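Local structure of 11S globulin subunit beta (2E9Q) at residues V138-A141 and G142-H145; S307-N310 and Y311-P315. The protein serves as a seed storage protein of pumpkin, a hexameric 11S globulin that holds a nutrient reservoir for the germinating plant. One frame throughout, in Å; residues are numbered along the deposited sequence.

Contact 1. Residues V138-A141 and G142-H145; sequences VVPA and GVSH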
loop_
_atom_site.group_PDB
_atom_site.type_symbol
_atom_site.label_atom_id
_atom_site.label_comp_id
_atom_site.label_asym_id
_atom_site.label_seq_id
_atom_site.Cartn_x
_atom_site.Cartn_y
_atom_site.Cartn_z
ATOM N N VAL A 138 -17.488 13.835 5.252
ATOM C CA VAL A 138 -16.550 13.009 4.519
ATOM C C VAL A 138 -16.670 13.292 3.025
ATOM O O VAL A 138 -17.765 13.522 2.514
ATOM C CB VAL A 138 -16.830 11.503 4.774
ATOM C CG1 VAL A 138 -15.936 10.625 3.881
ATOM C CG2 VAL A 138 -16.604 11.186 6.244
ATOM N N VAL A 139 -15.538 13.289 2.332
ATOM C CA VAL A 139 -15.538 13.497 0.896
ATOM C C VAL A 139 -14.508 12.548 0.299
ATOM O O VAL A 139 -13.310 12.821 0.340
ATOM C CB VAL A 139 -15.164 14.944 0.512
ATOM C CG1 VAL A 139 -15.264 15.117 -0.997
ATOM C CG2 VAL A 139 -16.076 15.928 1.213
ATOM N N PRO A 140 -14.959 11.404 -0.253
ATOM C CA PRO A 140 -14.014 10.446 -0.846
ATOM C C PRO A 140 -13.289 11.076 -2.022
ATOM O O PRO A 140 -13.766 12.055 -2.607
ATOM C CB PRO A 140 -14.911 9.291 -1.296
ATOM C CG PRO A 140 -16.077 9.362 -0.351
ATOM C CD PRO A 140 -16.329 10.864 -0.264
ATOM N N ALA A 141 -12.146 10.500 -2.371
ATOM C CA ALA A 141 -11.357 10.989 -3.486
ATOM C C ALA A 141 -12.101 10.810 -4.817
ATOM O O ALA A 141 -12.765 9.801 -5.031
ATOM C CB ALA A 141 -10.025 10.250 -3.532
ATOM N N GLY A 142 -11.968 11.794 -5.705
ATOM C CA GLY A 142 -12.618 11.736 -7.002
ATOM C C GLY A 142 -14.085 12.143 -7.004
ATOM O O GLY A 142 -14.734 12.178 -8.048
ATOM N N VAL A 143 -14.611 12.462 -5.834
ATOM C CA VAL A 143 -16.005 12.851 -5.719
ATOM C C VAL A 143 -16.152 14.366 -5.635
ATOM O O VAL A 143 -15.507 15.011 -4.804
ATOM C CB VAL A 143 -16.635 12.217 -4.463
ATOM C CG1 VAL A 143 -18.067 12.661 -4.321
ATOM C CG2 VAL A 143 -16.531 10.700 -4.548
ATOM N N SER A 144 -17.004 14.932 -6.487
ATOM C CA SER A 144 -17.214 16.376 -6.482
ATOM C C SER A 144 -18.242 16.743 -5.428
ATOM O O SER A 144 -19.174 15.989 -5.160
ATOM C CB SER A 144 -17.685 16.874 -7.848
ATOM O OG SER A 144 -18.997 16.415 -8.123
ATOM N N HIS A 145 -18.058 17.907 -4.827
ATOM C CA HIS A 145 -18.955 18.371 -3.795
ATOM C C HIS A 145 -18.979 19.878 -3.801
ATOM O O HIS A 145 -18.063 20.519 -4.313
ATOM C CB HIS A 145 -18.497 17.867 -2.429
ATOM C CG HIS A 145 -17.193 18.443 -1.973
ATOM N ND1 HIS A 145 -17.066 19.144 -0.792
ATOM C CD2 HIS A 145 -15.958 18.418 -2.532
ATOM C CE1 HIS A 145 -15.809 19.528 -0.646
ATOM N NE2 HIS A 145 -15.116 19.100 -1.686
HETATM O O HOH W 1 -12.975 15.036 -4.108
#

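Contact 2. Residues S307-N310 and Y311-P315; sequences STAN and YHTLP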
loop_
_atom_site.group_PDB
_atom_site.type_symbol
_atom_site.label_atom_id
_atom_site.label_comp_id
_atom_site.label_asym_id
_atom_site.label_seq_id
_atom_site.Cartn_x
_atom_site.Cartn_y
_atom_site.Cartn_z
ATOM N N SER A 307 -14.465 13.085 21.644
ATOM C CA SER A 307 -15.463 12.351 20.875
ATOM C C SER A 307 -14.826 11.783 19.621
ATOM O O SER A 307 -14.174 12.511 18.861
ATOM C CB SER A 307 -16.609 13.281 20.500
ATOM O OG SER A 307 -17.164 13.826 21.672
ATOM N N THR A 308 -15.036 10.490 19.397
ATOM C CA THR A 308 -14.438 9.806 18.261
ATOM C C THR A 308 -15.361 9.480 17.096
ATOM O O THR A 308 -16.542 9.160 17.267
ATOM C CB THR A 308 -13.799 8.481 18.702
ATOM O OG1 THR A 308 -12.941 8.710 19.827
ATOM C CG2 THR A 308 -12.998 7.866 17.558
ATOM N N ALA A 309 -14.793 9.556 15.902
ATOM C CA ALA A 309 -15.493 9.230 14.680
ATOM C C ALA A 309 -14.545 8.312 13.923
ATOM O O ALA A 309 -13.561 8.771 13.342
ATOM C CB ALA A 309 -15.776 10.485 13.877
ATOM N N ASN A 310 -14.811 7.010 13.969
ATOM C CA ASN A 310 -13.980 6.045 13.257
ATOM C C ASN A 310 -14.909 5.149 12.446
ATOM O O ASN A 310 -16.117 5.376 12.416
ATOM C CB ASN A 310 -13.120 5.221 14.228
ATOM C CG ASN A 310 -13.937 4.568 15.341
ATOM O OD1 ASN A 310 -15.101 4.201 15.148
ATOM N ND2 ASN A 310 -13.320 4.406 16.510
ATOM N N TYR A 311 -14.361 4.135 11.792
ATOM C CA TYR A 311 -15.192 3.285 10.969
ATOM C C TYR A 311 -16.235 2.515 11.780
ATOM O O TYR A 311 -17.222 2.071 11.220
ATOM C CB TYR A 311 -14.323 2.338 10.139
ATOM C CG TYR A 311 -13.849 1.122 10.879
ATOM C CD1 TYR A 311 -14.563 -0.079 10.815
ATOM C CD2 TYR A 311 -12.700 1.168 11.659
ATOM C CE1 TYR A 311 -14.144 -1.197 11.507
ATOM C CE2 TYR A 311 -12.270 0.052 12.362
ATOM C CZ TYR A 311 -12.996 -1.129 12.279
ATOM O OH TYR A 311 -12.559 -2.245 12.952
ATOM N N HIS A 312 -16.026 2.368 13.087
ATOM C CA HIS A 312 -17.005 1.681 13.930
ATOM C C HIS A 312 -18.267 2.530 14.077
ATOM O O HIS A 312 -19.369 1.995 14.218
ATOM C CB HIS A 312 -16.466 1.414 15.340
ATOM C CG HIS A 312 -15.460 0.311 15.414
ATOM N ND1 HIS A 312 -15.690 -0.940 14.886
ATOM C CD2 HIS A 312 -14.218 0.269 15.953
ATOM C CE1 HIS A 312 -14.631 -1.704 15.090
ATOM N NE2 HIS A 312 -13.724 -0.994 15.735
ATOM N N THR A 313 -18.103 3.852 14.058
ATOM C CA THR A 313 -19.232 4.768 14.211
ATOM C C THR A 313 -19.697 5.348 12.890
ATOM O O THR A 313 -20.818 5.834 12.776
ATOM C CB THR A 313 -18.877 5.951 15.117
ATOM O OG1 THR A 313 -17.802 6.692 14.530
ATOM C CG2 THR A 313 -18.477 5.470 16.494
ATOM N N LEU A 314 -18.820 5.326 11.900
ATOM C CA LEU A 314 -19.152 5.851 10.593
ATOM C C LEU A 314 -18.459 4.943 9.586
ATOM O O LEU A 314 -17.313 5.185 9.192
ATOM C CB LEU A 314 -18.673 7.298 10.464
ATOM C CG LEU A 314 -19.001 8.045 9.160
ATOM C CD1 LEU A 314 -20.510 8.237 9.022
ATOM C CD2 LEU A 314 -18.302 9.399 9.166
ATOM N N PRO A 315 -19.161 3.872 9.163
ATOM C CA PRO A 315 -18.725 2.846 8.209
ATOM C C PRO A 315 -17.926 3.344 7.013
ATOM O O PRO A 315 -16.978 2.701 6.579
ATOM C CB PRO A 315 -20.039 2.207 7.775
ATOM C CG PRO A 315 -20.847 2.264 9.023
ATOM C CD PRO A 315 -20.578 3.667 9.527
#

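Contact 1. Residues V138-A141 and G142-H145
V139 and H145 face each other across the mouth of a tight turn, their side chains meeting at about a right angle. The CG1 methyl of V139 sits over one face of the H145 imidazole, 4.0 Å from the ring centroid and 21° off the normal, a CH-pi contact displaced toward the CD2 rim (V139 CG1 to H145 CD2 3.7 Å). The other methyl, V139 CG2, approaches ND1 of H145 at 3.9 Å, so both branches of the valine brace the same ring. H145 meets them because its CG is turned between its own N and carbonyl carbon (chi1 67°). Lower in the turn, P140 CB touches V143 CG2 at 3.9 Å, an apolar pair alongside the backbone closure: V143 N gives a weak hydrogen bond of 3.4 Å to P140 O. A water 2.6 Å from V143 O lies within weak reach of P140 O as well, though other acceptors compete for its protons. G142, with positive phi (81°), takes the third position of this type II turn, and its carbonyl is bonded to the hydroxyl of Y339 of a second subunit. The spacing P140, G142, H145 matches the second conserved cupin motif, which joins two strands of the beta-barrel and whose histidine is a metal ligand in many metal-dependent cupins.

Contact 2. Residues S307-N310 and Y311-P315
With CG lying between the backbone N and the carbonyl carbon (chi1 53°), N310 folds its amide forward over the backbone that follows, and chi2 of 32° aims OD1 at two successive N-H groups. H312 N reaches N310 OD1 at 2.9 Å in a weak, bent bond, whereas T313 N, 3.2 Å from N310 OD1, lies nearly in line with the side-chain C=O. The main-chain oxygen is used twice as well: L314 N bonds to N310 O at 2.8 Å almost head-on, and T313 N comes to it from above the carbonyl plane, so this N-H is shared between the two oxygens. Together these bonds form an Asx motif, which turns the chain out of strand 304-309 of the C-terminal cupin barrel and on toward helix 317-320. The T313 hydroxyl lies 3.0 Å from N310 O, but its strongest partner is OE1 of Q288, a residue whose amide nitrogen also binds T308 O. H312 sets CB 3.1 Å from N310 OD1, its ring plane standing 84° from the N310 amide, while CZ of the neighbouring Y311 lies over one face of the imidazole.

How the contacts relate
Both contacts are local turns at the end of a strand, one in each cupin repeat: contact 1 follows strand 135-139 and contact 2 follows strand 304-309. Contact 1 is buried and largely apolar, closed by a single weak backbone bond, with a water beside the two carbonyls; contact 2 is partly buried, with H312 and T313 exposed, and depends on several bonds to the oxygens of one asparagine. Their centres lie about 18 Å apart, yet they meet where V138 CG2 packs against L314 CD2 at 3.8 Å. Strand 287-289 serves both: it pairs with strand 135-139, and its Q288 bonds to T308 and T313 of contact 2. The second subunit reaches contact 1 alone.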